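Scarecrow-like protein 3 (Arabidopsis thaliana, PDB 6KPB) probably acts as a transcription factor in plant development, pairing with a second copy of itself and binding zinc finger proteins of the IDD family. Local coordinates at residues A[104-109]-A[114-119]; A[182-187]-A[217-222]; A[140-145]-A[390-395]; A[333-338]-A[344-349]; A[61-66]-A[76-81]. All coordinates share one frame; numbering follows the deposited sequence.

Contact 1. Residues A[104-109]-A[114-119]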
# COMPACT_ATOMS: atom_id res chain seq x y z
N LEU A 104 -5.62 18.17 -0.88
CA LEU A 104 -6.58 18.93 -1.68
C LEU A 104 -7.13 18.08 -2.83
O LEU A 104 -8.33 18.11 -3.11
CB LEU A 104 -5.93 20.20 -2.22
CG LEU A 104 -5.74 21.36 -1.25
CD1 LEU A 104 -5.04 22.52 -1.92
CD2 LEU A 104 -7.09 21.79 -0.69
N ALA A 105 -6.25 17.33 -3.50
CA ALA A 105 -6.71 16.47 -4.59
C ALA A 105 -7.63 15.37 -4.08
O ALA A 105 -8.55 14.96 -4.79
CB ALA A 105 -5.51 15.87 -5.32
N ASN A 106 -7.41 14.90 -2.85
CA ASN A 106 -8.31 13.90 -2.28
C ASN A 106 -9.69 14.50 -2.00
O ASN A 106 -10.71 13.83 -2.17
CB ASN A 106 -7.71 13.32 -1.00
CG ASN A 106 -7.54 11.81 -1.07
OD1 ASN A 106 -6.56 11.31 -1.62
ND2 ASN A 106 -8.50 11.09 -0.50
N ARG A 107 -9.73 15.77 -1.58
CA ARG A 107 -11.01 16.40 -1.25
C ARG A 107 -11.88 16.55 -2.50
O ARG A 107 -13.07 16.21 -2.48
CB ARG A 107 -10.78 17.75 -0.59
CG ARG A 107 -12.07 18.43 -0.15
CD ARG A 107 -11.80 19.77 0.52
NE ARG A 107 -13.03 20.35 1.05
CZ ARG A 107 -13.50 20.09 2.27
NH1 ARG A 107 -12.85 19.28 3.08
NH2 ARG A 107 -14.63 20.66 2.67
N ILE A 108 -11.31 17.08 -3.58
CA ILE A 108 -12.08 17.23 -4.81
C ILE A 108 -12.42 15.88 -5.42
O ILE A 108 -13.39 15.78 -6.18
CB ILE A 108 -11.33 18.10 -5.84
CG1 ILE A 108 -10.14 17.34 -6.41
CG2 ILE A 108 -10.86 19.37 -5.20
CD1 ILE A 108 -9.14 18.25 -7.09
N LEU A 109 -11.64 14.84 -5.11
CA LEU A 109 -12.01 13.50 -5.54
C LEU A 109 -13.29 13.04 -4.85
O LEU A 109 -14.09 12.31 -5.45
CB LEU A 109 -10.87 12.52 -5.26
CG LEU A 109 -10.95 11.17 -5.96
CD1 LEU A 109 -10.96 11.35 -7.47
CD2 LEU A 109 -9.79 10.28 -5.54
N GLY A 114 -19.05 8.41 -6.93
CA GLY A 114 -18.92 7.23 -7.77
C GLY A 114 -17.49 6.99 -8.19
O GLY A 114 -16.99 5.86 -8.12
N LEU A 115 -16.80 8.04 -8.64
CA LEU A 115 -15.40 7.91 -9.02
C LEU A 115 -14.53 7.59 -7.81
O LEU A 115 -13.61 6.77 -7.89
CB LEU A 115 -14.92 9.19 -9.70
CG LEU A 115 -13.41 9.35 -9.90
CD1 LEU A 115 -12.84 8.18 -10.70
CD2 LEU A 115 -13.09 10.67 -10.58
N TYR A 116 -14.81 8.23 -6.67
CA TYR A 116 -14.01 8.00 -5.47
C TYR A 116 -14.13 6.56 -4.99
O TYR A 116 -13.12 5.91 -4.69
CB TYR A 116 -14.42 8.98 -4.37
CG TYR A 116 -13.71 8.76 -3.05
CD1 TYR A 116 -12.44 9.29 -2.83
CD2 TYR A 116 -14.30 8.02 -2.03
CE1 TYR A 116 -11.79 9.09 -1.63
CE2 TYR A 116 -13.65 7.82 -0.83
CZ TYR A 116 -12.40 8.36 -0.63
OH TYR A 116 -11.75 8.16 0.56
N LYS A 117 -15.33 6.05 -4.91
CA LYS A 117 -15.53 4.67 -4.47
C LYS A 117 -14.93 3.68 -5.46
O LYS A 117 -14.25 2.72 -5.06
CB LYS A 117 -17.02 4.38 -4.29
CG LYS A 117 -17.70 5.16 -3.19
CD LYS A 117 -19.20 4.87 -3.19
CE LYS A 117 -19.97 5.96 -2.48
NZ LYS A 117 -21.44 5.71 -2.54
N ALA A 118 -15.18 3.89 -6.75
CA ALA A 118 -14.65 2.98 -7.76
C ALA A 118 -13.13 2.89 -7.69
O ALA A 118 -12.57 1.83 -7.98
CB ALA A 118 -15.10 3.43 -9.15
N LEU A 119 -12.46 3.98 -7.31
CA LEU A 119 -11.00 3.95 -7.16
C LEU A 119 -10.56 3.01 -6.05
O LEU A 119 -9.36 2.68 -5.97
CB LEU A 119 -10.47 5.36 -6.89
CG LEU A 119 -9.66 6.07 -7.98
CD1 LEU A 119 -10.55 6.42 -9.16
CD2 LEU A 119 -8.99 7.32 -7.43
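L109 pushes its isobutyl group into the corner between helix 92-109 and helix 113-118, where its branches overlap L115, Y116 and L119. CG, anti to the backbone N (chi1 -165°), carries the fork out toward helix 113-118. CD1 meets CD2 of L115 at 3.8 Å, the side chains crossing at about a right angle. CD2 lies 3.6 Å from CD2 of L119 and 3.9 Å from CD1 of Y116. The tyrosine ring takes the leucine at its edge: L109 CG sits in the ring plane, also 3.9 Å from Y116 CD1. Further along this edge, ND2 of N106 comes to 4.0 Å from CE1 of Y116, its amide turned almost perpendicular to the ring (83°). The carbonyl oxygen of L109 also lies 3.5 Å from Y116 CB. No hydrogen bond joins the segments; they meet by van der Waals contact at the sharp turn between two consecutive helices, in the predicted leucine repeat I, with the segment axes inclined at 116° and 10.2 Å apart at their closest. In the dimer, K117 forms a salt bridge with E80 of the second subunit, L115 N bonds to N76 OD1 of that subunit, and L119 of that subunit packs on A105 and L109. Within its own chain, helix 92-109 rests on helix 49-69 through L104, on helix 72-85 through A105 and I108, and on helix 387-406 through R107.

Contact 2. Residues A[182-187]-A[217-222]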
# COMPACT_ATOMS: atom_id res chain seq x y z
N ALA A 182 8.53 4.20 33.40
CA ALA A 182 9.11 5.16 34.33
C ALA A 182 8.26 5.28 35.59
O ALA A 182 8.80 5.35 36.70
CB ALA A 182 9.26 6.53 33.65
N LEU A 183 6.93 5.30 35.44
CA LEU A 183 6.06 5.41 36.61
C LEU A 183 6.18 4.19 37.51
O LEU A 183 6.02 4.31 38.73
CB LEU A 183 4.61 5.60 36.17
CG LEU A 183 3.62 5.94 37.29
CD1 LEU A 183 4.03 7.24 37.95
CD2 LEU A 183 2.19 6.03 36.77
N LEU A 184 6.47 3.03 36.93
CA LEU A 184 6.70 1.83 37.74
C LEU A 184 7.90 2.02 38.66
O LEU A 184 7.81 1.77 39.87
CB LEU A 184 6.90 0.62 36.83
CG LEU A 184 5.67 -0.21 36.49
CD1 LEU A 184 5.98 -1.19 35.37
CD2 LEU A 184 5.18 -0.96 37.72
N GLN A 185 9.03 2.46 38.11
CA GLN A 185 10.22 2.68 38.92
C GLN A 185 9.99 3.77 39.96
O GLN A 185 10.45 3.66 41.10
CB GLN A 185 11.41 3.04 38.02
CG GLN A 185 12.65 3.51 38.78
CD GLN A 185 13.25 2.41 39.64
OE1 GLN A 185 13.99 1.56 39.15
NE2 GLN A 185 12.94 2.44 40.93
N ALA A 186 9.27 4.83 39.58
CA ALA A 186 9.04 5.93 40.51
C ALA A 186 8.15 5.50 41.66
O ALA A 186 8.40 5.87 42.82
CB ALA A 186 8.43 7.12 39.76
N PHE A 187 7.10 4.73 41.37
CA PHE A 187 6.27 4.17 42.44
C PHE A 187 7.10 3.29 43.37
O PHE A 187 6.90 3.31 44.59
CB PHE A 187 5.12 3.36 41.84
CG PHE A 187 3.84 4.13 41.70
CD1 PHE A 187 3.44 5.03 42.68
CD2 PHE A 187 3.03 3.96 40.58
CE1 PHE A 187 2.26 5.74 42.55
CE2 PHE A 187 1.85 4.67 40.45
CZ PHE A 187 1.47 5.56 41.43
N ILE A 217 4.84 -6.22 32.52
CA ILE A 217 4.93 -7.33 33.47
C ILE A 217 6.39 -7.69 33.72
O ILE A 217 6.78 -8.00 34.85
CB ILE A 217 4.12 -8.54 32.96
CG1 ILE A 217 2.64 -8.19 32.86
CG2 ILE A 217 4.31 -9.74 33.89
CD1 ILE A 217 1.78 -9.35 32.38
N GLU A 218 7.21 -7.66 32.67
CA GLU A 218 8.62 -8.00 32.81
C GLU A 218 9.33 -7.03 33.75
O GLU A 218 10.14 -7.44 34.58
CB GLU A 218 9.30 -8.02 31.44
CG GLU A 218 10.72 -8.54 31.46
CD GLU A 218 11.41 -8.39 30.11
OE1 GLU A 218 11.13 -7.38 29.42
OE2 GLU A 218 12.21 -9.27 29.75
N GLU A 219 9.03 -5.73 33.62
CA GLU A 219 9.67 -4.74 34.49
C GLU A 219 9.12 -4.82 35.91
O GLU A 219 9.88 -4.73 36.88
CB GLU A 219 9.49 -3.34 33.91
CG GLU A 219 10.26 -2.26 34.65
CD GLU A 219 11.77 -2.39 34.48
OE1 GLU A 219 12.22 -3.08 33.55
OE2 GLU A 219 12.51 -1.79 35.30
N ALA A 220 7.80 -4.98 36.05
CA ALA A 220 7.21 -5.07 37.38
C ALA A 220 7.70 -6.30 38.13
O ALA A 220 7.89 -6.26 39.35
CB ALA A 220 5.68 -5.07 37.27
N GLU A 221 7.90 -7.41 37.41
CA GLU A 221 8.46 -8.60 38.04
C GLU A 221 9.89 -8.36 38.51
O GLU A 221 10.30 -8.87 39.55
CB GLU A 221 8.40 -9.79 37.07
N LYS A 222 10.66 -7.58 37.74
CA LYS A 222 12.00 -7.22 38.18
C LYS A 222 11.96 -6.23 39.33
O LYS A 222 12.78 -6.30 40.26
CB LYS A 222 12.80 -6.64 37.01
CG LYS A 222 13.15 -7.64 35.93
CD LYS A 222 13.78 -6.95 34.73
CE LYS A 222 14.05 -7.93 33.60
NZ LYS A 222 14.36 -7.23 32.32
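L184 bridges the gap to helix 206-223, and its chain can be followed outward from CB, which leaves the backbone toward A220 but stays 5.8 Å from A220 CB. Chi1 of -92° is swung well off the staggered value, and it carries CG on to 4.9 Å from A220 CB. Contact comes at the methyls. CD2 lies 4.2 Å from CB of A220 and CD1 4.3 Å from the same carbon, so the alanine methyl faces the leucine fork almost evenly. CD1 also approaches CB of E219, 4.4 Å away, touching the aliphatic root of that side chain and not its carboxylate. These are rather long van der Waals distances with no hydrogen bond between the segments; L184 supplies one whole side of the contact between two helices whose nearest CA atoms, those of L184 and A220, are 6.9 Å apart. E219 is partly exposed, while L184 and A220 are buried. Both helices belong to successive beta-alpha-beta crossovers of the Rossmann-like core: helix 178-189 joins parallel strands 166-171 and 196-203, and helix 206-223 leads from the latter to strand 227-233. Under the pair, L184 rests on L197 of strand 196-203 and A220 on F227 of strand 227-233, while L183 and F187 lean on helix 145-160.

Contact 3. Residues A[140-145]-A[390-395]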
# COMPACT_ATOMS: atom_id res chain seq x y z
N PHE A 140 8.30 9.33 19.08
CA PHE A 140 8.73 9.37 20.47
C PHE A 140 10.20 9.74 20.59
O PHE A 140 10.59 10.40 21.56
CB PHE A 140 8.46 8.01 21.12
CG PHE A 140 9.00 7.89 22.52
CD1 PHE A 140 8.27 8.37 23.60
CD2 PHE A 140 10.23 7.29 22.76
CE1 PHE A 140 8.76 8.26 24.89
CE2 PHE A 140 10.72 7.18 24.04
CZ PHE A 140 9.99 7.66 25.11
N GLU A 141 11.03 9.34 19.63
CA GLU A 141 12.47 9.54 19.73
C GLU A 141 12.98 10.76 18.98
O GLU A 141 13.97 11.37 19.41
CB GLU A 141 13.22 8.30 19.23
CG GLU A 141 12.85 7.02 19.98
CD GLU A 141 14.03 6.08 20.14
OE1 GLU A 141 14.51 5.93 21.29
OE2 GLU A 141 14.48 5.50 19.13
N MET A 142 12.35 11.13 17.87
CA MET A 142 12.79 12.30 17.11
C MET A 142 12.20 13.60 17.62
O MET A 142 12.74 14.67 17.31
CB MET A 142 12.44 12.12 15.63
CG MET A 142 13.02 10.85 15.01
SD MET A 142 12.53 10.61 13.30
CE MET A 142 13.58 11.82 12.49
N PHE A 143 11.12 13.54 18.40
CA PHE A 143 10.51 14.72 19.00
C PHE A 143 10.45 14.57 20.51
O PHE A 143 10.34 13.45 21.03
CB PHE A 143 9.09 14.94 18.46
CG PHE A 143 9.05 15.29 17.00
CD1 PHE A 143 9.02 14.30 16.03
CD2 PHE A 143 9.04 16.61 16.59
CE1 PHE A 143 8.98 14.62 14.69
CE2 PHE A 143 9.00 16.94 15.25
CZ PHE A 143 8.97 15.94 14.29
N PRO A 144 10.53 15.67 21.25
CA PRO A 144 10.41 15.62 22.72
C PRO A 144 8.99 15.74 23.24
O PRO A 144 8.82 15.89 24.46
CB PRO A 144 11.24 16.84 23.15
CG PRO A 144 10.98 17.83 22.06
CD PRO A 144 10.83 17.04 20.78
N ILE A 145 7.98 15.69 22.37
CA ILE A 145 6.61 15.94 22.78
C ILE A 145 6.16 14.92 23.82
O ILE A 145 5.69 15.26 24.90
CB ILE A 145 5.67 15.94 21.56
CG1 ILE A 145 6.15 16.94 20.51
CG2 ILE A 145 4.25 16.23 22.00
CD1 ILE A 145 6.28 18.36 21.00
N ILE A 390 11.05 10.87 6.52
CA ILE A 390 9.98 10.74 5.54
C ILE A 390 8.81 9.94 6.12
O ILE A 390 7.64 10.29 5.91
CB ILE A 390 10.51 10.10 4.24
CG1 ILE A 390 11.61 10.97 3.64
CG2 ILE A 390 9.38 9.91 3.24
CD1 ILE A 390 12.10 10.49 2.29
N LYS A 391 9.11 8.87 6.86
CA LYS A 391 8.05 8.08 7.49
C LYS A 391 7.21 8.94 8.42
O LYS A 391 5.97 8.90 8.37
CB LYS A 391 8.65 6.90 8.26
CG LYS A 391 9.09 5.73 7.40
CD LYS A 391 8.90 4.42 8.15
CE LYS A 391 9.88 3.36 7.69
NZ LYS A 391 11.27 3.72 8.06
N VAL A 392 7.86 9.73 9.27
CA VAL A 392 7.12 10.61 10.18
C VAL A 392 6.34 11.65 9.40
O VAL A 392 5.15 11.89 9.66
CB VAL A 392 8.08 11.26 11.19
CG1 VAL A 392 7.38 12.37 11.96
CG2 VAL A 392 8.64 10.22 12.15
N GLU A 393 6.98 12.27 8.41
CA GLU A 393 6.32 13.32 7.64
C GLU A 393 5.12 12.78 6.87
O GLU A 393 4.10 13.47 6.75
CB GLU A 393 7.33 13.98 6.69
CG GLU A 393 8.32 14.89 7.39
CD GLU A 393 9.46 15.32 6.48
OE1 GLU A 393 9.64 14.71 5.41
OE2 GLU A 393 10.17 16.28 6.84
N LYS A 394 5.21 11.55 6.37
CA LYS A 394 4.11 10.97 5.60
C LYS A 394 3.08 10.28 6.49
O LYS A 394 1.90 10.64 6.47
CB LYS A 394 4.64 9.99 4.60
CG LYS A 394 3.65 8.94 4.24
CD LYS A 394 3.63 8.64 2.77
CE LYS A 394 2.21 8.66 2.26
NZ LYS A 394 2.06 7.83 1.05
N MET A 395 3.51 9.27 7.25
CA MET A 395 2.56 8.41 7.96
C MET A 395 1.88 9.12 9.12
O MET A 395 0.82 8.66 9.56
CB MET A 395 3.26 7.15 8.46
CG MET A 395 3.85 6.29 7.35
SD MET A 395 4.38 4.67 7.92
CE MET A 395 4.95 3.95 6.38
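The carboxylate of E393, next to the V392 that meets M142 and F143, is gripped at both oxygens: R95 NE of helix 92-109 forms a salt bridge with OE1, and R389 NE, one turn back on the same helix, another with OE2. Two arginines so placed would probably favour its charged form, and the R95 bridge joins the two helices. The contact itself is apolar, packing the end of helix 129-142, in the predicted VHIID region, on residues 390-395 of helix 387-406, in the predicted PFYRE region. Each methyl of V392 has its own partner. CG1, anti to the backbone N (chi1 169°), lies 3.9 Å from CE1 of F143. CG2 approaches SD of M142 at 4.1 Å; chi1 and the extended chi2 place this sulfur, and the bend at chi3 (75°) turns CE aside. F143 is the first residue to leave the helical path, and P144 sits at the N-cap position of helix 145-160. The CA atoms of M142 and V392 remain 9.1 Å apart. L378 of helix 360-381 touches both M142 and F143, L138 of helix 129-142 meets V392, and helix 92-109 packs against I390, E393 and K394 through R95 and Y99.

Contact 4. Residues A[333-338]-A[344-349]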
# COMPACT_ATOMS: atom_id res chain seq x y z
N SER A 333 -20.37 13.84 26.59
CA SER A 333 -20.79 12.56 27.15
C SER A 333 -19.59 11.75 27.63
O SER A 333 -19.65 11.09 28.68
CB SER A 333 -21.59 11.76 26.13
OG SER A 333 -20.74 10.98 25.31
N PHE A 334 -18.48 11.79 26.88
CA PHE A 334 -17.30 11.04 27.29
C PHE A 334 -16.66 11.64 28.53
O PHE A 334 -16.29 10.92 29.46
CB PHE A 334 -16.29 10.98 26.14
CG PHE A 334 -15.15 10.04 26.38
CD1 PHE A 334 -15.38 8.68 26.53
CD2 PHE A 334 -13.85 10.50 26.48
CE1 PHE A 334 -14.34 7.80 26.76
CE2 PHE A 334 -12.80 9.63 26.71
CZ PHE A 334 -13.05 8.28 26.85
N LEU A 335 -16.53 12.97 28.58
CA LEU A 335 -15.96 13.62 29.76
C LEU A 335 -16.85 13.41 30.98
O LEU A 335 -16.35 13.22 32.09
CB LEU A 335 -15.75 15.11 29.49
CG LEU A 335 -14.65 15.45 28.48
CD1 LEU A 335 -14.63 16.94 28.19
CD2 LEU A 335 -13.30 14.98 28.99
N ASN A 336 -18.17 13.45 30.79
CA ASN A 336 -19.08 13.16 31.89
C ASN A 336 -18.99 11.70 32.31
O ASN A 336 -19.07 11.38 33.50
CB ASN A 336 -20.51 13.52 31.51
CG ASN A 336 -21.53 13.04 32.53
OD1 ASN A 336 -21.74 13.68 33.56
ND2 ASN A 336 -22.15 11.90 32.25
N ALA A 337 -18.81 10.79 31.34
CA ALA A 337 -18.60 9.39 31.67
C ALA A 337 -17.32 9.21 32.47
O ALA A 337 -17.28 8.44 33.44
CB ALA A 337 -18.56 8.54 30.40
N ILE A 338 -16.25 9.91 32.08
CA ILE A 338 -15.02 9.90 32.87
C ILE A 338 -15.27 10.50 34.25
O ILE A 338 -14.80 9.99 35.27
CB ILE A 338 -13.89 10.64 32.13
CG1 ILE A 338 -13.56 9.93 30.82
CG2 ILE A 338 -12.66 10.74 33.01
CD1 ILE A 338 -13.18 8.48 30.99
N LYS A 344 -9.10 10.44 40.49
CA LYS A 344 -8.41 11.38 41.35
C LYS A 344 -7.66 12.43 40.54
O LYS A 344 -7.45 13.55 41.01
CB LYS A 344 -7.46 10.64 42.29
CG LYS A 344 -7.59 11.06 43.74
CD LYS A 344 -6.64 10.28 44.63
CE LYS A 344 -6.57 10.90 46.01
NZ LYS A 344 -5.68 10.14 46.92
N VAL A 345 -7.26 12.09 39.32
CA VAL A 345 -6.65 13.05 38.40
C VAL A 345 -6.88 12.56 36.98
O VAL A 345 -6.84 11.36 36.70
CB VAL A 345 -5.15 13.26 38.70
CG1 VAL A 345 -4.34 12.01 38.36
CG2 VAL A 345 -4.62 14.47 37.95
N MET A 346 -7.15 13.51 36.08
CA MET A 346 -7.16 13.25 34.65
C MET A 346 -6.12 14.14 33.99
O MET A 346 -6.12 15.36 34.19
CB MET A 346 -8.54 13.51 34.03
CG MET A 346 -8.57 13.32 32.52
SD MET A 346 -10.21 13.50 31.80
CE MET A 346 -10.52 15.25 32.08
N VAL A 347 -5.24 13.53 33.21
CA VAL A 347 -4.18 14.26 32.52
C VAL A 347 -4.47 14.22 31.02
O VAL A 347 -4.73 13.15 30.46
CB VAL A 347 -2.79 13.68 32.85
CG1 VAL A 347 -2.46 13.94 34.31
CG2 VAL A 347 -2.74 12.20 32.56
N VAL A 348 -4.44 15.39 30.39
CA VAL A 348 -4.84 15.55 29.00
C VAL A 348 -3.68 16.14 28.23
O VAL A 348 -3.16 17.21 28.59
CB VAL A 348 -6.09 16.43 28.86
CG1 VAL A 348 -6.46 16.59 27.39
CG2 VAL A 348 -7.25 15.84 29.65
N THR A 349 -3.26 15.46 27.17
CA THR A 349 -2.28 15.98 26.22
C THR A 349 -2.98 16.12 24.87
O THR A 349 -3.50 15.13 24.33
CB THR A 349 -1.06 15.06 26.11
OG1 THR A 349 -0.41 14.98 27.38
CG2 THR A 349 -0.08 15.61 25.08
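Residues 333-338 of helix 330-340 pass strand 345-351 with the nearest CA pair, I338 and M346, 8.7 Å apart, too far for main-chain bonding, and none crosses. The space is spanned by the thioether of M346. Its CG stands anti to the backbone N (chi1 177°), and the chain continues straight to the sulfur before turning at chi3, 67°, which sends the methyl off to one side. The bend gives each end of the C-S bond a separate partner: SD lies 3.9 Å from CG2 of I338, and CE lies 4.2 Å from CD2 of L335. In both pairs the side chains cross at about a right angle. SD also comes to 4.4 Å from L335 CD2, so the leucine methyl overlaps both atoms of the thioether end. Helix 330-340 lies on the connection between strands 251-257 and 345-351, parallel neighbours in the sheet, consistent with a beta-alpha-beta crossover in the Rossmann-like part of the GRAS fold, part of whose connection is not modelled. Alternate strand residues serve opposite faces: M346 meets helix 330-340, whereas V345 and V347 pack on helix 145-160. I426 of helix 419-428 touches both L335 and M346. On the helix, I338 CG1 lies 4.2 Å above one face of the F334 ring, offset toward its rim, and that ring stacks in turn with F263.

Contact 5. Residues A[61-66]-A[76-81]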
# COMPACT_ATOMS: atom_id res chain seq x y z
N LEU A 61 -3.39 28.18 -1.65
CA LEU A 61 -4.56 29.00 -1.39
C LEU A 61 -5.42 29.15 -2.64
O LEU A 61 -6.66 29.09 -2.56
CB LEU A 61 -4.14 30.38 -0.87
CG LEU A 61 -3.83 30.52 0.62
CD1 LEU A 61 -2.47 29.93 0.97
CD2 LEU A 61 -3.91 31.98 1.04
N THR A 62 -4.79 29.34 -3.80
CA THR A 62 -5.54 29.48 -5.05
C THR A 62 -6.33 28.22 -5.35
O THR A 62 -7.54 28.27 -5.59
CB THR A 62 -4.59 29.80 -6.20
OG1 THR A 62 -3.64 30.79 -5.78
CG2 THR A 62 -5.37 30.33 -7.40
N CYS A 63 -5.66 27.06 -5.35
CA CYS A 63 -6.34 25.80 -5.60
C CYS A 63 -7.50 25.59 -4.63
O CYS A 63 -8.59 25.19 -5.05
CB CYS A 63 -5.35 24.64 -5.49
SG CYS A 63 -6.10 23.00 -5.59
N ALA A 64 -7.28 25.89 -3.35
CA ALA A 64 -8.35 25.71 -2.36
C ALA A 64 -9.56 26.56 -2.69
O ALA A 64 -10.70 26.14 -2.49
CB ALA A 64 -7.82 26.05 -0.96
N ASN A 65 -9.34 27.78 -3.21
CA ASN A 65 -10.46 28.60 -3.65
C ASN A 65 -11.19 27.94 -4.82
O ASN A 65 -12.43 27.91 -4.85
CB ASN A 65 -9.97 30.00 -4.03
CG ASN A 65 -9.97 30.95 -2.86
OD1 ASN A 65 -10.80 30.84 -1.96
ND2 ASN A 65 -9.04 31.90 -2.87
N HIS A 66 -10.44 27.41 -5.79
CA HIS A 66 -11.06 26.68 -6.89
C HIS A 66 -11.79 25.44 -6.39
O HIS A 66 -12.82 25.05 -6.95
CB HIS A 66 -10.01 26.31 -7.93
CG HIS A 66 -9.44 27.48 -8.66
ND1 HIS A 66 -8.27 27.41 -9.39
CD2 HIS A 66 -9.88 28.76 -8.78
CE1 HIS A 66 -8.02 28.60 -9.92
NE2 HIS A 66 -8.98 29.43 -9.56
N ASN A 76 -7.69 21.59 -11.37
CA ASN A 76 -6.75 20.66 -11.99
C ASN A 76 -5.50 21.38 -12.48
O ASN A 76 -4.38 20.88 -12.33
CB ASN A 76 -7.42 19.92 -13.14
CG ASN A 76 -6.44 19.16 -14.00
OD1 ASN A 76 -6.07 18.03 -13.69
ND2 ASN A 76 -6.01 19.78 -15.10
N ALA A 77 -5.67 22.57 -13.07
CA ALA A 77 -4.52 23.33 -13.54
C ALA A 77 -3.62 23.74 -12.37
O ALA A 77 -2.39 23.70 -12.48
CB ALA A 77 -4.98 24.56 -14.32
N ALA A 78 -4.23 24.14 -11.25
CA ALA A 78 -3.44 24.47 -10.07
C ALA A 78 -2.73 23.25 -9.51
O ALA A 78 -1.59 23.34 -9.05
CB ALA A 78 -4.33 25.11 -9.01
N LEU A 79 -3.39 22.09 -9.55
CA LEU A 79 -2.76 20.86 -9.07
C LEU A 79 -1.62 20.43 -9.98
O LEU A 79 -0.62 19.88 -9.50
CB LEU A 79 -3.80 19.75 -8.95
CG LEU A 79 -4.85 19.90 -7.84
CD1 LEU A 79 -5.83 18.73 -7.86
CD2 LEU A 79 -4.18 20.02 -6.49
N GLU A 80 -1.75 20.67 -11.28
CA GLU A 80 -0.68 20.34 -12.22
C GLU A 80 0.59 21.11 -11.88
O GLU A 80 1.70 20.55 -11.91
CB GLU A 80 -1.12 20.63 -13.65
CG GLU A 80 -0.04 20.45 -14.71
CD GLU A 80 -0.04 19.06 -15.32
OE1 GLU A 80 1.04 18.46 -15.45
OE2 GLU A 80 -1.14 18.58 -15.68
N GLN A 81 0.46 22.39 -11.55
CA GLN A 81 1.62 23.19 -11.18
C GLN A 81 2.25 22.69 -9.88
O GLN A 81 3.48 22.62 -9.77
CB GLN A 81 1.23 24.66 -11.05
CG GLN A 81 0.59 25.26 -12.29
CD GLN A 81 1.34 26.47 -12.80
OE1 GLN A 81 2.57 26.46 -12.88
NE2 GLN A 81 0.61 27.52 -13.14
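C63 and A78 bring the two arms of a helical hairpin together in the predicted leucine repeat I, helix 49-69 and helix 72-85 being joined by a very short connection. The tight part is made of small groups. CB of C63 lies 3.7 Å from CB of A78, and the alanine methyl also comes to 4.0 Å from C63 CA; with so little bulk between them, the CA atoms of C63 and A78 are 5.5 Å apart. The thiol continues the contact along the second helix. Standing anti to the backbone N (chi1 174°), SG points over L79 and lies 3.7 Å from its CD2 and 4.0 Å from its CG. All three residues are buried. L79 is further covered by T101, A105 and I108 of helix 92-109, and C63 by L104 of that helix. The other flank is looser: T62 approaches the alanine only to 5.5 Å, from its CB to A78 CB, while A77 is exposed. H66 points toward the second helix without closing on it, though its ND1 makes a weak hydrogen bond to N74 O. N76 and E80 turn to the second subunit, where both pack on G114 of that chain. On this looser flank the carbonyl oxygen T62 O stands 3.7 Å above one face of the H66 ring, offset toward its rim.

Overall arrangement
Contacts 5 and 1 come first along the chain and form a continuous helical unit, largely in the predicted leucine repeat I. Their centres are 16 Å apart, and they touch through helix 92-109 packing on helices 49-69 and 72-85; both also touch the second subunit, so part of the dimer interface lies here. Contacts 2 and 4, centres 25 Å apart, lie in the Rossmann-like part and fall in sequence between the two segments of contact 3, whose helices 129-142 and 387-406 thus come before and after the sheet strands of contacts 2 and 4. The helical, dimer-forming part lies far from the Rossmann-like part: contact 2 is 48 and 54 Å from contacts 1 and 5, centre to centre.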